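Local coordinates for melanin biosynthesis protein TyrA, putative (Shewanella oneidensis, PDB 2IIZ) that binds heme b and is probably a peroxidase of the dye-decolorizing (DyP) type, at residues 223-226 with 227-231. Numbering follows the deposited sequence.
With HEM (protoporphyrin IX containing Fe), chain C.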
ATOM      1  N   THR A 223     -29.956  -8.471 -16.202  1.00 34.08           N
ATOM      2  CA  THR A 223     -29.174  -8.645 -14.969  1.00 33.10           C
ATOM      3  C   THR A 223     -27.749  -8.130 -15.035  1.00 33.72           C
ATOM      4  O   THR A 223     -26.950  -8.416 -14.139  1.00 34.25           O
ATOM      5  CB  THR A 223     -29.070 -10.142 -14.627  1.00 33.76           C
ATOM      6  OG1 THR A 223     -28.571 -10.849 -15.771  1.00 32.90           O
ATOM      7  CG2 THR A 223     -30.435 -10.706 -14.215  1.00 31.54           C
ATOM      8  N   SER A 224     -27.400  -7.384 -16.080  1.00 34.33           N
ATOM      9  CA  SER A 224     -26.007  -6.937 -16.245  1.00 33.57           C
ATOM     10  C   SER A 224     -25.772  -5.606 -15.545  1.00 31.91           C
ATOM     11  O   SER A 224     -26.675  -4.765 -15.511  1.00 29.11           O
ATOM     12  CB  SER A 224     -25.653  -6.803 -17.725  1.00 35.23           C
ATOM     13  OG  SER A 224     -26.478  -5.845 -18.340  1.00 30.64           O
ATOM     14  N   HIS A 225     -24.568  -5.419 -14.998  1.00 29.35           N
ATOM     15  CA  HIS A 225     -24.229  -4.193 -14.263  1.00 31.41           C
ATOM     16  C   HIS A 225     -24.635  -2.895 -14.975  1.00 32.10           C
ATOM     17  O   HIS A 225     -25.235  -2.026 -14.357  1.00 35.14           O
ATOM     18  CB  HIS A 225     -22.725  -4.124 -13.936  1.00 32.29           C
ATOM     19  CG  HIS A 225     -22.369  -3.045 -12.966  1.00 32.40           C
ATOM     20  ND1 HIS A 225     -23.141  -2.747 -11.863  1.00 32.30           N
ATOM     21  CD2 HIS A 225     -21.319  -2.192 -12.929  1.00 43.44           C
ATOM     22  CE1 HIS A 225     -22.583  -1.755 -11.193  1.00 40.09           C
ATOM     23  NE2 HIS A 225     -21.473  -1.399 -11.817  1.00 40.25           N
ATOM     24  N   ILE A 226     -24.304  -2.783 -16.259  1.00 32.28           N
ATOM     25  CA  ILE A 226     -24.499  -1.550 -17.062  1.00 34.55           C
ATOM     26  C   ILE A 226     -25.970  -1.309 -17.446  1.00 36.20           C
ATOM     27  O   ILE A 226     -26.377  -0.165 -17.728  1.00 37.71           O
ATOM     28  CB  ILE A 226     -23.667  -1.626 -18.396  1.00 34.79           C
ATOM     29  CG1 ILE A 226     -22.210  -1.916 -18.110  1.00 34.16           C
ATOM     30  CG2 ILE A 226     -23.714  -0.357 -19.183  1.00 38.29           C
ATOM     31  CD1 ILE A 226     -21.656  -1.132 -17.001  1.00 39.81           C
ATOM     32  N   LYS A 227     -26.753  -2.376 -17.475  1.00 33.85           N
ATOM     33  CA  LYS A 227     -28.171  -2.256 -17.777  1.00 36.43           C
ATOM     34  C   LYS A 227     -28.841  -1.693 -16.540  1.00 37.14           C
ATOM     35  O   LYS A 227     -29.744  -0.875 -16.628  1.00 36.74           O
ATOM     36  CB  LYS A 227     -28.763  -3.630 -18.141  1.00 34.83           C
ATOM     37  CG  LYS A 227     -30.243  -3.616 -18.566  1.00 37.87           C
ATOM     38  CD  LYS A 227     -30.501  -2.650 -19.706  1.00 29.56           C
ATOM     39  CE  LYS A 227     -31.818  -2.948 -20.400  1.00 34.14           C
ATOM     40  NZ  LYS A 227     -32.029  -2.088 -21.611  1.00 34.10           N
ATOM     41  N   ARG A 228     -28.359  -2.142 -15.384  1.00 39.68           N
ATOM     42  CA  ARG A 228     -28.974  -1.853 -14.093  1.00 39.46           C
ATOM     43  C   ARG A 228     -28.688  -0.444 -13.599  1.00 37.41           C
ATOM     44  O   ARG A 228     -29.521   0.171 -12.939  1.00 38.86           O
ATOM     45  CB  ARG A 228     -28.451  -2.851 -13.053  1.00 41.83           C
ATOM     46  CG  ARG A 228     -28.897  -4.304 -13.257  1.00 40.13           C
ATOM     47  CD  ARG A 228     -30.291  -4.542 -12.747  1.00 36.43           C
ATOM     48  NE  ARG A 228     -31.289  -4.194 -13.769  1.00 40.65           N
ATOM     49  CZ  ARG A 228     -32.237  -3.282 -13.627  1.00 31.90           C
ATOM     50  NH1 ARG A 228     -32.360  -2.593 -12.511  1.00 42.73           N
ATOM     51  NH2 ARG A 228     -33.067  -3.054 -14.616  1.00 43.13           N
ATOM     52  N   VAL A 229     -27.515   0.068 -13.915  1.00 34.19           N
ATOM     53  CA  VAL A 229     -27.089   1.386 -13.425  1.00 35.04           C
ATOM     54  C   VAL A 229     -27.102   2.499 -14.489  1.00 36.27           C
ATOM     55  O   VAL A 229     -26.635   3.611 -14.223  1.00 40.14           O
ATOM     56  CB  VAL A 229     -25.653   1.332 -12.831  1.00 34.11           C
ATOM     57  CG1 VAL A 229     -25.566   0.333 -11.691  1.00 37.06           C
ATOM     58  CG2 VAL A 229     -24.661   0.991 -13.916  1.00 30.29           C
ATOM     59  N   ASN A 230     -27.611   2.212 -15.682  1.00 37.53           N
ATOM     60  CA  ASN A 230     -27.928   3.255 -16.653  1.00 38.19           C
ATOM     61  C   ASN A 230     -29.426   3.507 -16.600  1.00 39.65           C
ATOM     62  O   ASN A 230     -30.207   2.730 -17.138  1.00 38.64           O
ATOM     63  CB  ASN A 230     -27.516   2.876 -18.082  1.00 37.44           C
ATOM     64  CG  ASN A 230     -27.744   4.017 -19.075  1.00 42.60           C
ATOM     65  OD1 ASN A 230     -28.895   4.348 -19.415  1.00 37.49           O
ATOM     66  ND2 ASN A 230     -26.652   4.629 -19.543  1.00 42.48           N
ATOM     67  N   LEU A 231     -29.791   4.606 -15.944  1.00 42.03           N
ATOM     68  CA  LEU A 231     -31.175   4.986 -15.693  1.00 42.48           C
ATOM     69  C   LEU A 231     -31.517   6.314 -16.363  1.00 43.73           C
ATOM     70  O   LEU A 231     -30.640   7.116 -16.705  1.00 44.04           O
ATOM     71  CB  LEU A 231     -31.404   5.116 -14.183  1.00 42.28           C
ATOM     72  CG  LEU A 231     -30.942   3.913 -13.346  1.00 43.63           C
ATOM     73  CD1 LEU A 231     -30.805   4.253 -11.861  1.00 38.13           C
ATOM     74  CD2 LEU A 231     -31.911   2.737 -13.568  1.00 41.56           C
TER
HETATM   75  CHA HEM C 400     -20.233   1.178 -15.108  1.00 32.19           C
HETATM   76  CHB HEM C 400     -17.609  -1.785 -12.362  1.00 28.51           C
HETATM   77  CHC HEM C 400     -20.133  -0.547  -8.492  1.00 30.85           C
HETATM   78  CHD HEM C 400     -22.385   2.808 -11.076  1.00 30.50           C
HETATM   79  C1A HEM C 400     -19.320   0.238 -14.706  1.00 37.29           C
HETATM   80  C2A HEM C 400     -18.416  -0.478 -15.580  1.00 29.86           C
HETATM   81  C3A HEM C 400     -17.692  -1.298 -14.797  1.00 30.40           C
HETATM   82  C4A HEM C 400     -18.118  -1.114 -13.435  1.00 28.44           C
HETATM   83  CMA HEM C 400     -16.593  -2.282 -15.229  1.00 30.12           C
HETATM   84  CAA HEM C 400     -18.328  -0.304 -17.116  1.00 33.95           C
HETATM   85  CBA HEM C 400     -17.300   0.774 -17.516  1.00 34.73           C
HETATM   86  CGA HEM C 400     -17.859   2.164 -17.314  1.00 34.44           C
HETATM   87  O1A HEM C 400     -17.438   2.872 -16.351  1.00 25.83           O
HETATM   88  O2A HEM C 400     -18.734   2.590 -18.118  1.00 35.77           O
HETATM   89  C1B HEM C 400     -18.080  -1.713 -11.089  1.00 21.14           C
HETATM   90  C2B HEM C 400     -17.583  -2.499  -9.980  1.00 25.79           C
HETATM   91  C3B HEM C 400     -18.290  -2.151  -8.899  1.00 28.26           C
HETATM   92  C4B HEM C 400     -19.238  -1.144  -9.309  1.00 27.03           C
HETATM   93  CMB HEM C 400     -16.438  -3.530 -10.115  1.00 34.93           C
HETATM   94  CAB HEM C 400     -18.193  -2.660  -7.452  1.00 30.78           C
HETATM   95  CBB HEM C 400     -17.885  -3.923  -7.192  1.00 39.88           C
HETATM   96  C1C HEM C 400     -20.973   0.450  -8.875  1.00 28.02           C
HETATM   97  C2C HEM C 400     -21.940   1.068  -8.006  1.00 30.05           C
HETATM   98  C3C HEM C 400     -22.574   2.005  -8.717  1.00 30.86           C
HETATM   99  C4C HEM C 400     -22.006   1.993 -10.051  1.00 24.42           C
HETATM  100  CMC HEM C 400     -22.134   0.650  -6.540  1.00 32.43           C
HETATM  101  CAC HEM C 400     -23.701   2.956  -8.270  1.00 35.17           C
HETATM  102  CBC HEM C 400     -24.252   2.963  -7.049  1.00 37.61           C
HETATM  103  C1D HEM C 400     -22.004   2.702 -12.385  1.00 31.64           C
HETATM  104  C2D HEM C 400     -22.434   3.594 -13.429  1.00 32.26           C
HETATM  105  C3D HEM C 400     -21.762   3.085 -14.691  1.00 36.95           C
HETATM  106  C4D HEM C 400     -20.998   1.939 -14.272  1.00 36.39           C
HETATM  107  CMD HEM C 400     -23.385   4.801 -13.284  1.00 36.77           C
HETATM  108  CAD HEM C 400     -21.864   3.646 -16.118  1.00 36.72           C
HETATM  109  CBD HEM C 400     -22.928   2.847 -16.854  1.00 36.79           C
HETATM  110  CGD HEM C 400     -23.330   3.490 -18.160  1.00 39.04           C
HETATM  111  O1D HEM C 400     -22.922   2.956 -19.237  1.00 41.41           O
HETATM  112  O2D HEM C 400     -24.051   4.521 -18.113  1.00 26.96           O
HETATM  113  NA  HEM C 400     -19.119  -0.169 -13.400  1.00 23.70           N
HETATM  114  NB  HEM C 400     -19.093  -0.889 -10.649  1.00 29.20           N
HETATM  115  NC  HEM C 400     -21.024   1.029 -10.121  1.00 24.03           N
HETATM  116  ND  HEM C 400     -21.161   1.743 -12.913  1.00 34.86           N
HETATM  117 FE   HEM C 400     -20.220   0.266 -11.808  1.00 31.37          FE
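With CG swung anti to the backbone N (chi1 -169°), His-225 sends its imidazole out of the helical turn towards the heme, while Val-229, one turn on, holds CG1 anti to its own carbonyl carbon (chi1 -58°) and sets CG2 over one face of that ring. CG1 approaches the ring at CE1 (3.7 Å), and CG2 also packs on the porphyrin at C2D (3.5 Å), filling the corner between imidazole and porphyrin. NE2 of His-225 binds the heme iron at 2.1 Å; the second ring nitrogen, ND1, is hydrogen-bonded to Asp-285, which fixes the rotation of the ring and would probably make it more electron-donating towards the iron. Ile-226 lays CD1 against the meso carbon CHA of the heme (3.3 Å) and CG2 near propionate oxygen O1D. Replacing Ile-226 by alanine removes both contacts and is likely to open a gap along this margin of the porphyrin, leaving the propionate held less firmly on that side. The other oxygen of that propionate, O2D, accepts a fairly straight bond from ND2 of Asn-230 (3.0 Å, 153°). Behind these groups, the carbonyl O of Ser-224, the N-cap residue, takes the amide N of Arg-228 (3.1 Å), and His-225 O likewise takes Val-229 N. A short helix and the residues just after it thus bring together axial ligand, porphyrin packing and a propionate hydrogen bond, the proximal histidine site of a DyP-type peroxidase.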